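Local coordinates for protein beta-1,3-glucosyltransferase (Paecilomyces sp. J18, PDB 5JVV) that is a fungal beta-1,3-glucosyltransferase, a carbohydrate-active enzyme probably built on a beta-jelly-roll sandwich, at residues T229-I232 and G233-F236; P214-S217 and E218-T221; G249-A252 and G253-G257; M188-D192 and E193-L197. All coordinates share one frame; numbering follows the deposited sequence.

Contact 1 (T229-I232 and G233-F236); sequences TCDI and GKEF
Asp231 O takes two donors. Lys234 N reaches it at 3.0 Å from above the carbonyl plane (49° out of it), and an ordered water donates to it at 2.7 Å. That same water also donates to Glu235 OE1, again at 2.7 Å, so it ties the backbone carbonyl to the carboxylate. The carboxylate can meet it because Glu235 is bent at its second torsion (chi2 -67°), which folds the chain back over the turn; the other oxygen, OE2, is hydrogen-bonded to Gly137 N, and the two bonds together should limit rotation of the group. One residue further on, Glu235 N donates to Ile232 O at 3.1 Å. Phe236 CD2 comes to 3.5 Å from Ile232 O. Lys234 runs extended beside Asp231, the two side chains pointing the same way, but NZ stays 4.0 Å from OD2, beyond salt-bridge range, and any attraction is probably modest. Outside the turn, Cys230 SG is joined to Cys139 by a disulfide, while Ile232 and Phe236 both pack on Leu133 and Ile195. Two successive bonds, each from a backbone N to the carbonyl three residues earlier, are the signature of a 3-10 turn, here in the loop before strand 240-247.

Contact 2 (P214-S217 and E218-T221); sequences PDVS and EFGT
Val216 CA sits over the centre of the Phe219 ring, 3.8 Å from the centroid and 10° off the ring normal, a CH-pi contact made within a pair of overlapping beta turns. The turns are defined by two backbone bonds: Glu218 N to Asp215 O and Phe219 N to Val216 O, both 3.0 Å. Around the ring, Pro214 CB approaches CZ at 4.0 Å and Val216 CG2 approaches CE2 at 4.1 Å, so neighbouring atoms of the ring meet two different aliphatic groups. The ring is further held by Trp198 and Phe200, both edge-to-face with it, and Pro214 and Val216 also lean on Leu85 of strand 84-90. The backbone is also braced by an Asx turn: with CG of Asp215 opposite its own N (chi1 168°), OD2 swings forward to accept from Ser217 N at 3.1 Å, met from above the carboxylate plane. Ser208 OG, on helix 207-210, is hydrogen-bonded to both Asp215 N and Glu218 OE1, joining the turn to that helix. Gly220 O is bonded to Trp198 NE1 and, through a water that donates to both carbonyls, linked to Val216 O, the water lying 2.6 Å from Val216 O and 3.1 Å from Gly220 O.

Contact 3 (G249-A252 and G253-G257); sequences GDWA and GSVYG
Two first torsions set this contact: that of Ser254 turns its hydroxyl to the carbonyls of the preceding turn, that of Trp251 lays the indole against Val255. In Ser254 the hydroxyl lies between the backbone N and the carbonyl carbon (chi1 63°), which folds OG back to 2.8 Å from Asp250 O and 2.9 Å from Trp251 O. In Trp251 the indole is swung to the far side of CA from the N (chi1 -176°), and CD1 then reaches Val255 CG2 at 3.8 Å; CG2 lies almost as near to NE1, so the methyl meets the pyrrole part of the indole. Trp251 O is also used by the backbone: Val255 N donates to it at 3.2 Å, and Ser254 N at 3.0 Å with a poorer angle of 132°, a weak bond. Residues 249-255 form a short helix with poor bonding: the bond from Gly253 N to Gly249 O, four residues back, is weak too (3.0 Å). The first turn, at 249-252, widens towards a pi-type turn. The helix directly follows Cys248, whose disulfide to Cys273 ties this part of the chain to helix 269-279. Tyr256, just after the helix, packs on Ser272, Cys273 and Phe276 of that same helix, and its OH is hydrogen-bonded to Pro263 O. Trp251 also meets Trp101 of strand 100-107 edge-to-face, and Ala252 touches both Trp101 and Val123. Asp250 OD1 is hydrogen-bonded to Asn28 ND2, and Ala252 O accepts from Asn124 ND2.

Contact 4 (M188-D192 and E193-L197); sequences MQWTD and EFIKL
A beta hairpin joins strands 184-190 and 195-201, whose short segments run antiparallel (171°). Gln189 and Lys196 form the hydrogen-bonded pair, each N donating to the other's O at 2.9 Å. Nearer the turn, Thr191 N bonds to Phe194 O at 2.9 Å. Thr191 OG1 accepts from Phe194 N at 3.2 Å and also from Glu193 N, a weak bond consistent with an ST turn.

On the face bearing Gln189 and Lys196, the Phe194 ring is clamped: Thr191 OG1 lies over the centre of one face and Lys196 CE over the other, each 3.5 Å above the plane. With CG of Phe194 between its N and carbonyl carbon (chi1 58°), the ring falls back beside Gln189, whose CD sits at its edge. A water spans Gln189 OE1 and Lys196 NZ, while Gln189 NE2 bonds to Tyr3 OH.

The opposite face, with Met188, Trp190, Ile195 and Leu197, is buried, and Ile117 and Ile119 of strand 116-121 pack against it, as expected where the two sheets of a beta sandwich meet. Leu197 CD2 lies 3.5 Å from Met188 CB, and Ile195 CG2 lies 3.8 Å from Met188 SD. Ile195 CD1 lies over one face of the Trp190 ring; that indole also stacks with His83, whose NE2 is hydrogen-bonded to Asp192 OD1.

In the fold
Along the chain the order is contact 4, contact 2, contact 1 and contact 3. Contact 4 belongs to the antiparallel sheet containing strands 184-190 and 195-201; contacts 2 and 1 lie in the loops before and after its strand 224-226. Contact 1 touches the hairpin, centres about 9 Å apart, through Gly233 O and Trp190 NE1 at 3.0 Å, a probable hydrogen bond. Contact 2 touches it as well, Val216 CG1 lying 3.5 Å from Gln189 OE1. Contact 3 follows strand 240-247 of the other sheet, its centre about 30 Å from that of contact 4 and 36 Å from that of contact 2. Contacts 1 and 2 thus flank the hairpin, each touching it though not each other, whereas 249-257 lies far from all three.

Contact 1 (T229-I232 and G233-F236)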
ATOM      1  N   THR A 229     -12.867  19.368   6.889  1.00 11.61           N
ATOM      2  CA  THR A 229     -13.214  20.715   6.441  1.00 11.90           C
ATOM      3  C   THR A 229     -13.381  20.866   4.936  1.00 12.38           C
ATOM      4  O   THR A 229     -13.573  21.976   4.443  1.00 16.20           O
ATOM      5  CB  THR A 229     -12.180  21.748   6.915  1.00 10.56           C
ATOM      6  OG1 THR A 229     -10.913  21.496   6.294  1.00 12.55           O
ATOM      7  CG2 THR A 229     -12.027  21.691   8.419  1.00 12.26           C
ATOM      8  N   CYS A 230     -13.275  19.758   4.213  1.00 11.73           N
ATOM      9  CA  CYS A 230     -13.617  19.732   2.800  1.00  9.45           C
ATOM     10  C   CYS A 230     -14.389  18.453   2.555  1.00 10.43           C
ATOM     11  O   CYS A 230     -14.358  17.535   3.380  1.00 11.15           O
ATOM     12  CB  CYS A 230     -12.362  19.733   1.926  1.00 11.30           C
ATOM     13  SG  CYS A 230     -11.489  18.137   1.862  1.00 13.39           S
ATOM     14  N   ASP A 231     -15.082  18.379   1.425  1.00 12.44           N
ATOM     15  CA  ASP A 231     -15.663  17.105   1.028  1.00 11.04           C
ATOM     16  C   ASP A 231     -14.531  16.246   0.465  1.00  9.96           C
ATOM     17  O   ASP A 231     -14.192  16.336  -0.714  1.00 13.43           O
ATOM     18  CB  ASP A 231     -16.800  17.304   0.017  1.00 11.56           C
ATOM     19  CG  ASP A 231     -18.100  17.762   0.679  1.00 18.97           C
ATOM     20  OD1 ASP A 231     -18.262  17.568   1.903  1.00 19.84           O
ATOM     21  OD2 ASP A 231     -18.968  18.310  -0.033  1.00 27.27           O
ATOM     22  N   ILE A 232     -13.942  15.429   1.336  1.00  9.68           N
ATOM     23  CA  ILE A 232     -12.730  14.666   1.032  1.00  9.31           C
ATOM     24  C   ILE A 232     -12.857  13.826  -0.245  1.00 11.73           C
ATOM     25  O   ILE A 232     -11.940  13.766  -1.068  1.00 12.82           O
ATOM     26  CB  ILE A 232     -12.375  13.739   2.229  1.00 12.45           C
ATOM     27  CG1 ILE A 232     -11.797  14.539   3.403  1.00 13.27           C
ATOM     28  CG2 ILE A 232     -11.399  12.647   1.818  1.00 13.07           C
ATOM     29  CD1 ILE A 232     -10.381  15.066   3.177  1.00 17.32           C
ATOM     30  N   GLY A 233     -14.002  13.174  -0.415  1.00 12.72           N
ATOM     31  CA  GLY A 233     -14.166  12.274  -1.546  1.00 11.62           C
ATOM     32  C   GLY A 233     -14.361  12.963  -2.885  1.00 13.69           C
ATOM     33  O   GLY A 233     -14.262  12.317  -3.934  1.00 15.22           O
ATOM     34  N   LYS A 234     -14.644  14.268  -2.864  1.00 13.87           N
ATOM     35  CA  LYS A 234     -14.776  15.030  -4.102  1.00 11.64           C
ATOM     36  C   LYS A 234     -13.416  15.519  -4.587  1.00 14.52           C
ATOM     37  O   LYS A 234     -13.295  16.098  -5.670  1.00 16.79           O
ATOM     38  CB  LYS A 234     -15.718  16.224  -3.918  1.00 12.99           C
ATOM     39  CG  LYS A 234     -17.190  15.881  -3.797  1.00 16.35           C
ATOM     40  CD  LYS A 234     -18.015  17.169  -3.853  1.00 16.85           C
ATOM     41  CE  LYS A 234     -19.480  16.929  -3.555  1.00 28.45           C
ATOM     42  NZ  LYS A 234     -20.282  18.164  -3.822  1.00 33.79           N
ATOM     43  N   GLU A 235     -12.388  15.277  -3.782  1.00 12.98           N
ATOM     44  CA  GLU A 235     -11.020  15.624  -4.161  1.00 12.25           C
ATOM     45  C   GLU A 235     -10.406  14.674  -5.173  1.00 14.22           C
ATOM     46  O   GLU A 235      -9.324  14.939  -5.708  1.00 14.34           O
ATOM     47  CB  GLU A 235     -10.123  15.663  -2.924  1.00 13.79           C
ATOM     48  CG  GLU A 235     -10.442  16.792  -1.970  1.00 11.70           C
ATOM     49  CD  GLU A 235     -10.149  18.172  -2.552  1.00 13.56           C
ATOM     50  OE1 GLU A 235     -10.917  19.111  -2.251  1.00 17.73           O
ATOM     51  OE2 GLU A 235      -9.155  18.318  -3.298  1.00 15.25           O
ATOM     52  N   PHE A 236     -11.088  13.565  -5.431  1.00 14.91           N
ATOM     53  CA  PHE A 236     -10.536  12.520  -6.276  1.00 13.14           C
ATOM     54  C   PHE A 236     -11.435  12.177  -7.448  1.00 14.21           C
ATOM     55  O   PHE A 236     -12.642  11.965  -7.284  1.00 15.55           O
ATOM     56  CB  PHE A 236     -10.246  11.268  -5.433  1.00 12.71           C
ATOM     57  CG  PHE A 236      -9.321  11.535  -4.285  1.00 11.62           C
ATOM     58  CD1 PHE A 236      -7.957  11.642  -4.498  1.00 10.62           C
ATOM     59  CD2 PHE A 236      -9.814  11.725  -3.001  1.00 11.49           C
ATOM     60  CE1 PHE A 236      -7.092  11.932  -3.443  1.00 12.37           C
ATOM     61  CE2 PHE A 236      -8.952  11.999  -1.938  1.00 10.77           C
ATOM     62  CZ  PHE A 236      -7.593  12.102  -2.166  1.00 13.66           C
TER
HETATM   63  O   HOH W   1     -13.531  18.684  -1.982  1.00 18.61           O

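Contact 2 (P214-S217 and E218-T221)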
ATOM      1  N   PRO A 214     -21.626  -6.504   2.096  1.00 19.49           N
ATOM      2  CA  PRO A 214     -21.074  -5.666   3.169  1.00 19.60           C
ATOM      3  C   PRO A 214     -22.084  -4.721   3.800  1.00 20.86           C
ATOM      4  O   PRO A 214     -22.795  -3.994   3.101  1.00 22.59           O
ATOM      5  CB  PRO A 214     -19.986  -4.847   2.456  1.00 18.98           C
ATOM      6  CG  PRO A 214     -19.707  -5.573   1.184  1.00 28.22           C
ATOM      7  CD  PRO A 214     -21.002  -6.210   0.795  1.00 29.90           C
ATOM      8  N   ASP A 215     -22.130  -4.744   5.127  1.00 17.61           N
ATOM      9  CA  ASP A 215     -22.930  -3.808   5.909  1.00 18.78           C
ATOM     10  C   ASP A 215     -21.932  -2.953   6.675  1.00 17.34           C
ATOM     11  O   ASP A 215     -21.321  -3.427   7.639  1.00 16.67           O
ATOM     12  CB  ASP A 215     -23.822  -4.585   6.879  1.00 19.52           C
ATOM     13  CG  ASP A 215     -24.481  -3.695   7.931  1.00 32.26           C
ATOM     14  OD1 ASP A 215     -24.878  -4.238   8.988  1.00 39.90           O
ATOM     15  OD2 ASP A 215     -24.610  -2.470   7.709  1.00 25.97           O
ATOM     16  N   VAL A 216     -21.742  -1.711   6.228  1.00 16.34           N
ATOM     17  CA  VAL A 216     -20.745  -0.818   6.824  1.00 16.34           C
ATOM     18  C   VAL A 216     -20.991  -0.579   8.329  1.00 16.22           C
ATOM     19  O   VAL A 216     -20.049  -0.349   9.095  1.00 16.89           O
ATOM     20  CB  VAL A 216     -20.633   0.510   6.021  1.00 20.16           C
ATOM     21  CG1 VAL A 216     -19.727   1.508   6.720  1.00 23.25           C
ATOM     22  CG2 VAL A 216     -20.113   0.235   4.618  1.00 18.68           C
ATOM     23  N   SER A 217     -22.246  -0.693   8.759  1.00 17.20           N
ATOM     24  CA  SER A 217     -22.577  -0.544  10.172  1.00 23.61           C
ATOM     25  C   SER A 217     -21.851  -1.561  11.048  1.00 22.19           C
ATOM     26  O   SER A 217     -21.468  -1.257  12.178  1.00 26.69           O
ATOM     27  CB  SER A 217     -24.084  -0.640  10.390  1.00 30.74           C
ATOM     28  OG  SER A 217     -24.762   0.315   9.601  1.00 40.76           O
ATOM     29  N   GLU A 218     -21.629  -2.767  10.535  1.00 16.64           N
ATOM     30  CA  GLU A 218     -20.926  -3.731  11.367  1.00 15.43           C
ATOM     31  C   GLU A 218     -19.413  -3.619  11.310  1.00 12.44           C
ATOM     32  O   GLU A 218     -18.721  -4.372  11.994  1.00 18.32           O
ATOM     33  CB  GLU A 218     -21.388  -5.168  11.120  1.00 24.01           C
ATOM     34  CG  GLU A 218     -21.027  -5.748   9.801  1.00 27.60           C
ATOM     35  CD  GLU A 218     -20.949  -7.261   9.873  1.00 32.28           C
ATOM     36  OE1 GLU A 218     -20.443  -7.859   8.915  1.00 27.85           O
ATOM     37  OE2 GLU A 218     -21.385  -7.850  10.889  1.00 41.51           O
ATOM     38  N   PHE A 219     -18.898  -2.662  10.537  1.00 13.81           N
ATOM     39  CA  PHE A 219     -17.450  -2.485  10.430  1.00 16.96           C
ATOM     40  C   PHE A 219     -16.896  -1.862  11.710  1.00 15.59           C
ATOM     41  O   PHE A 219     -15.701  -1.958  11.997  1.00 18.45           O
ATOM     42  CB  PHE A 219     -17.081  -1.589   9.245  1.00 17.52           C
ATOM     43  CG  PHE A 219     -17.283  -2.222   7.886  1.00 14.60           C
ATOM     44  CD1 PHE A 219     -17.990  -3.415   7.731  1.00 15.66           C
ATOM     45  CD2 PHE A 219     -16.746  -1.604   6.755  1.00 15.52           C
ATOM     46  CE1 PHE A 219     -18.162  -3.968   6.468  1.00 19.19           C
ATOM     47  CE2 PHE A 219     -16.910  -2.148   5.499  1.00 17.58           C
ATOM     48  CZ  PHE A 219     -17.621  -3.331   5.354  1.00 18.25           C
ATOM     49  N   GLY A 220     -17.761  -1.199  12.468  1.00 16.54           N
ATOM     50  CA  GLY A 220     -17.325  -0.512  13.669  1.00 17.21           C
ATOM     51  C   GLY A 220     -16.561   0.756  13.337  1.00 18.70           C
ATOM     52  O   GLY A 220     -16.679   1.298  12.232  1.00 13.99           O
ATOM     53  N   THR A 221     -15.781   1.230  14.300  1.00 16.44           N
ATOM     54  CA  THR A 221     -15.047   2.487  14.159  1.00 14.52           C
ATOM     55  C   THR A 221     -13.934   2.338  13.125  1.00 15.02           C
ATOM     56  O   THR A 221     -13.198   1.354  13.157  1.00 17.42           O
ATOM     57  CB  THR A 221     -14.439   2.896  15.508  1.00 18.01           C
ATOM     58  OG1 THR A 221     -15.479   2.967  16.494  1.00 18.59           O
ATOM     59  CG2 THR A 221     -13.746   4.253  15.402  1.00 16.11           C
TER
HETATM   60  O   HOH W   2     -19.254   1.639  10.632  1.00 25.65           O

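Contact 3 (G249-A252 and G253-G257)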
ATOM      1  N   GLY A 249      14.797   5.311  -2.301  1.00  8.91           N
ATOM      2  CA  GLY A 249      14.086   6.404  -2.951  1.00 10.83           C
ATOM      3  C   GLY A 249      13.656   7.520  -2.010  1.00 10.06           C
ATOM      4  O   GLY A 249      14.218   7.665  -0.918  1.00 10.48           O
ATOM      5  N   ASP A 250      12.640   8.284  -2.422  1.00  9.07           N
ATOM      6  CA  ASP A 250      12.268   9.544  -1.763  1.00  8.64           C
ATOM      7  C   ASP A 250      12.037   9.431  -0.260  1.00 10.82           C
ATOM      8  O   ASP A 250      12.554  10.240   0.519  1.00 12.45           O
ATOM      9  CB  ASP A 250      10.990  10.134  -2.376  1.00 11.82           C
ATOM     10  CG  ASP A 250      11.149  10.539  -3.831  1.00 14.57           C
ATOM     11  OD1 ASP A 250      12.292  10.671  -4.312  1.00 14.82           O
ATOM     12  OD2 ASP A 250      10.098  10.737  -4.487  1.00 19.36           O
ATOM     13  N   TRP A 251      11.221   8.462   0.138  1.00  9.75           N
ATOM     14  CA  TRP A 251      10.857   8.311   1.539  1.00  9.75           C
ATOM     15  C   TRP A 251      11.786   7.327   2.239  1.00  9.54           C
ATOM     16  O   TRP A 251      12.556   7.739   3.106  1.00 11.05           O
ATOM     17  CB  TRP A 251       9.381   7.908   1.691  1.00 11.70           C
ATOM     18  CG  TRP A 251       8.919   7.831   3.126  1.00  9.76           C
ATOM     19  CD1 TRP A 251       9.600   8.250   4.236  1.00 12.61           C
ATOM     20  CD2 TRP A 251       7.666   7.308   3.600  1.00 12.79           C
ATOM     21  NE1 TRP A 251       8.857   8.003   5.366  1.00 14.80           N
ATOM     22  CE2 TRP A 251       7.670   7.425   5.004  1.00 18.06           C
ATOM     23  CE3 TRP A 251       6.561   6.720   2.974  1.00 15.11           C
ATOM     24  CZ2 TRP A 251       6.599   6.991   5.799  1.00 18.83           C
ATOM     25  CZ3 TRP A 251       5.499   6.293   3.758  1.00 19.69           C
ATOM     26  CH2 TRP A 251       5.526   6.431   5.155  1.00 19.38           C
ATOM     27  N   ALA A 252      11.726   6.045   1.866  1.00  8.03           N
ATOM     28  CA  ALA A 252      12.503   5.020   2.561  1.00  8.78           C
ATOM     29  C   ALA A 252      13.992   5.367   2.632  1.00  7.45           C
ATOM     30  O   ALA A 252      14.631   5.152   3.666  1.00  8.37           O
ATOM     31  CB  ALA A 252      12.315   3.639   1.907  1.00  9.43           C
ATOM     32  N   GLY A 253      14.528   5.886   1.525  1.00  8.68           N
ATOM     33  CA  GLY A 253      15.937   6.241   1.428  1.00  7.42           C
ATOM     34  C   GLY A 253      16.353   7.432   2.276  1.00 10.63           C
ATOM     35  O   GLY A 253      17.480   7.491   2.756  1.00 12.17           O
ATOM     36  N   SER A 254      15.444   8.378   2.477  1.00 11.21           N
ATOM     37  CA  SER A 254      15.791   9.587   3.218  1.00 11.62           C
ATOM     38  C   SER A 254      15.724   9.395   4.733  1.00 11.30           C
ATOM     39  O   SER A 254      16.474  10.037   5.470  1.00 10.35           O
ATOM     40  CB  SER A 254      14.914  10.761   2.777  1.00 11.81           C
ATOM     41  OG  SER A 254      13.560  10.512   3.078  1.00 17.93           O
ATOM     42  N   VAL A 255      14.839   8.518   5.203  1.00  9.12           N
ATOM     43  CA  VAL A 255      14.693   8.281   6.649  1.00  8.06           C
ATOM     44  C   VAL A 255      15.408   7.013   7.119  1.00  9.77           C
ATOM     45  O   VAL A 255      15.453   6.714   8.316  1.00 10.62           O
ATOM     46  CB  VAL A 255      13.209   8.276   7.093  1.00  7.89           C
ATOM     47  CG1 VAL A 255      12.540   9.607   6.710  1.00 11.93           C
ATOM     48  CG2 VAL A 255      12.456   7.081   6.482  1.00  7.95           C
ATOM     49  N   TYR A 256      15.988   6.283   6.172  1.00 10.42           N
ATOM     50  CA  TYR A 256      16.731   5.059   6.464  1.00 10.00           C
ATOM     51  C   TYR A 256      17.787   5.304   7.541  1.00 11.39           C
ATOM     52  O   TYR A 256      18.597   6.231   7.431  1.00 11.39           O
ATOM     53  CB  TYR A 256      17.415   4.569   5.178  1.00  8.51           C
ATOM     54  CG  TYR A 256      18.208   3.282   5.317  1.00  9.08           C
ATOM     55  CD1 TYR A 256      19.525   3.302   5.750  1.00  7.73           C
ATOM     56  CD2 TYR A 256      17.651   2.054   4.975  1.00 11.93           C
ATOM     57  CE1 TYR A 256      20.260   2.139   5.872  1.00 10.98           C
ATOM     58  CE2 TYR A 256      18.388   0.879   5.087  1.00 12.71           C
ATOM     59  CZ  TYR A 256      19.689   0.938   5.527  1.00 11.72           C
ATOM     60  OH  TYR A 256      20.450  -0.201   5.662  1.00 19.52           O
ATOM     61  N   GLY A 257      17.770   4.477   8.582  1.00  8.85           N
ATOM     62  CA  GLY A 257      18.792   4.518   9.611  1.00  9.04           C
ATOM     63  C   GLY A 257      18.373   5.277  10.861  1.00  9.82           C
ATOM     64  O   GLY A 257      19.098   5.258  11.859  1.00 11.26           O
TER

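Contact 4 (M188-D192 and E193-L197)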
ATOM      1  N   MET A 188     -11.979   0.111   2.300  1.00 12.23           N
ATOM      2  CA  MET A 188     -12.168   1.545   2.111  1.00 10.17           C
ATOM      3  C   MET A 188     -13.609   1.836   1.730  1.00 12.07           C
ATOM      4  O   MET A 188     -14.146   1.206   0.818  1.00 13.12           O
ATOM      5  CB  MET A 188     -11.253   2.070   1.004  1.00 10.47           C
ATOM      6  CG  MET A 188     -11.546   3.532   0.677  1.00 10.64           C
ATOM      7  SD  MET A 188     -10.393   4.306  -0.474  1.00 14.07           S
ATOM      8  CE  MET A 188     -10.585   3.270  -1.919  1.00 13.33           C
ATOM      9  N   GLN A 189     -14.229   2.788   2.428  1.00 10.17           N
ATOM     10  CA  GLN A 189     -15.491   3.366   1.983  1.00 10.98           C
ATOM     11  C   GLN A 189     -15.227   4.793   1.520  1.00 13.12           C
ATOM     12  O   GLN A 189     -14.657   5.592   2.264  1.00 12.33           O
ATOM     13  CB  GLN A 189     -16.522   3.391   3.102  1.00  9.10           C
ATOM     14  CG  GLN A 189     -17.885   3.903   2.644  1.00 12.58           C
ATOM     15  CD  GLN A 189     -18.863   4.089   3.788  1.00 16.25           C
ATOM     16  OE1 GLN A 189     -18.466   4.200   4.947  1.00 14.09           O
ATOM     17  NE2 GLN A 189     -20.150   4.130   3.463  1.00 18.87           N
ATOM     18  N   TRP A 190     -15.643   5.105   0.297  1.00 10.99           N
ATOM     19  CA  TRP A 190     -15.386   6.418  -0.305  1.00 10.73           C
ATOM     20  C   TRP A 190     -16.719   7.056  -0.700  1.00 12.87           C
ATOM     21  O   TRP A 190     -17.441   6.520  -1.545  1.00 14.63           O
ATOM     22  CB  TRP A 190     -14.466   6.210  -1.517  1.00 11.98           C
ATOM     23  CG  TRP A 190     -14.233   7.371  -2.467  1.00 10.76           C
ATOM     24  CD1 TRP A 190     -14.592   8.681  -2.306  1.00 12.11           C
ATOM     25  CD2 TRP A 190     -13.564   7.289  -3.732  1.00 12.53           C
ATOM     26  NE1 TRP A 190     -14.186   9.416  -3.402  1.00 15.23           N
ATOM     27  CE2 TRP A 190     -13.560   8.581  -4.292  1.00 14.01           C
ATOM     28  CE3 TRP A 190     -12.973   6.244  -4.445  1.00 12.24           C
ATOM     29  CZ2 TRP A 190     -12.991   8.853  -5.534  1.00 14.40           C
ATOM     30  CZ3 TRP A 190     -12.400   6.512  -5.676  1.00 12.63           C
ATOM     31  CH2 TRP A 190     -12.417   7.807  -6.211  1.00 15.06           C
ATOM     32  N   THR A 191     -17.054   8.181  -0.064  1.00 11.87           N
ATOM     33  CA  THR A 191     -18.269   8.940  -0.388  1.00 11.71           C
ATOM     34  C   THR A 191     -17.856  10.370  -0.693  1.00 12.27           C
ATOM     35  O   THR A 191     -16.677  10.681  -0.614  1.00 12.24           O
ATOM     36  CB  THR A 191     -19.277   8.957   0.777  1.00 13.57           C
ATOM     37  OG1 THR A 191     -18.769   9.775   1.842  1.00 17.30           O
ATOM     38  CG2 THR A 191     -19.540   7.557   1.290  1.00 14.13           C
ATOM     39  N   ASP A 192     -18.804  11.239  -1.035  1.00 12.45           N
ATOM     40  CA  ASP A 192     -18.453  12.629  -1.310  1.00 11.24           C
ATOM     41  C   ASP A 192     -17.778  13.245  -0.091  1.00 12.49           C
ATOM     42  O   ASP A 192     -16.816  14.008  -0.215  1.00 12.01           O
ATOM     43  CB  ASP A 192     -19.703  13.456  -1.633  1.00 13.09           C
ATOM     44  CG  ASP A 192     -20.133  13.353  -3.087  1.00 22.70           C
ATOM     45  OD1 ASP A 192     -19.349  12.864  -3.924  1.00 22.38           O
ATOM     46  OD2 ASP A 192     -21.267  13.787  -3.394  1.00 24.04           O
ATOM     47  N   GLU A 193     -18.283  12.906   1.088  1.00 13.52           N
ATOM     48  CA  GLU A 193     -17.877  13.590   2.309  1.00 14.49           C
ATOM     49  C   GLU A 193     -16.612  13.032   2.944  1.00 14.16           C
ATOM     50  O   GLU A 193     -15.876  13.764   3.612  1.00 14.84           O
ATOM     51  CB  GLU A 193     -19.019  13.553   3.319  1.00 15.75           C
ATOM     52  CG  GLU A 193     -20.209  14.392   2.891  1.00 16.40           C
ATOM     53  CD  GLU A 193     -21.504  13.979   3.567  1.00 27.24           C
ATOM     54  OE1 GLU A 193     -21.480  13.057   4.412  1.00 28.74           O
ATOM     55  OE2 GLU A 193     -22.551  14.577   3.244  1.00 39.89           O
ATOM     56  N   PHE A 194     -16.358  11.740   2.758  1.00 13.86           N
ATOM     57  CA  PHE A 194     -15.254  11.121   3.475  1.00 12.92           C
ATOM     58  C   PHE A 194     -14.651   9.907   2.786  1.00 13.16           C
ATOM     59  O   PHE A 194     -15.262   9.295   1.908  1.00 12.76           O
ATOM     60  CB  PHE A 194     -15.679  10.751   4.908  1.00 12.65           C
ATOM     61  CG  PHE A 194     -16.859   9.805   4.990  1.00 16.88           C
ATOM     62  CD1 PHE A 194     -16.720   8.454   4.676  1.00 13.31           C
ATOM     63  CD2 PHE A 194     -18.090  10.261   5.430  1.00 18.59           C
ATOM     64  CE1 PHE A 194     -17.800   7.590   4.768  1.00 18.86           C
ATOM     65  CE2 PHE A 194     -19.176   9.398   5.533  1.00 18.35           C
ATOM     66  CZ  PHE A 194     -19.026   8.063   5.194  1.00 18.38           C
ATOM     67  N   ILE A 195     -13.429   9.584   3.189  1.00 10.19           N
ATOM     68  CA  ILE A 195     -12.844   8.284   2.914  1.00  9.77           C
ATOM     69  C   ILE A 195     -12.549   7.652   4.264  1.00 10.12           C
ATOM     70  O   ILE A 195     -11.838   8.230   5.090  1.00 11.85           O
ATOM     71  CB  ILE A 195     -11.560   8.409   2.069  1.00 11.67           C
ATOM     72  CG1 ILE A 195     -11.943   8.748   0.628  1.00 16.12           C
ATOM     73  CG2 ILE A 195     -10.767   7.108   2.100  1.00 12.32           C
ATOM     74  CD1 ILE A 195     -10.853   9.436  -0.137  1.00 20.39           C
ATOM     75  N   LYS A 196     -13.130   6.481   4.507  1.00  9.04           N
ATOM     76  CA  LYS A 196     -12.887   5.758   5.751  1.00  8.67           C
ATOM     77  C   LYS A 196     -12.130   4.482   5.455  1.00 11.07           C
ATOM     78  O   LYS A 196     -12.446   3.781   4.490  1.00 12.02           O
ATOM     79  CB  LYS A 196     -14.204   5.433   6.449  1.00 10.52           C
ATOM     80  CG  LYS A 196     -14.891   6.652   7.039  1.00  9.10           C
ATOM     81  CD  LYS A 196     -16.265   6.284   7.592  1.00 10.30           C
ATOM     82  CE  LYS A 196     -16.969   7.490   8.188  1.00 12.62           C
ATOM     83  NZ  LYS A 196     -18.313   7.117   8.756  1.00 16.40           N
ATOM     84  N   LEU A 197     -11.126   4.187   6.279  1.00 11.22           N
ATOM     85  CA  LEU A 197     -10.317   2.978   6.108  1.00  9.37           C
ATOM     86  C   LEU A 197     -10.386   2.107   7.358  1.00 10.39           C
ATOM     87  O   LEU A 197     -10.280   2.622   8.475  1.00 12.11           O
ATOM     88  CB  LEU A 197      -8.860   3.338   5.809  1.00 10.89           C
ATOM     89  CG  LEU A 197      -8.619   4.253   4.607  1.00  9.67           C
ATOM     90  CD1 LEU A 197      -7.141   4.640   4.519  1.00 10.22           C
ATOM     91  CD2 LEU A 197      -9.049   3.554   3.332  1.00 11.56           C
TER
HETATM   92  O   HOH W   3     -19.678   5.191   7.224  1.00 18.12           O
HETATM   93  O   HOH W   4     -21.135  10.434   3.223  1.00 22.49           O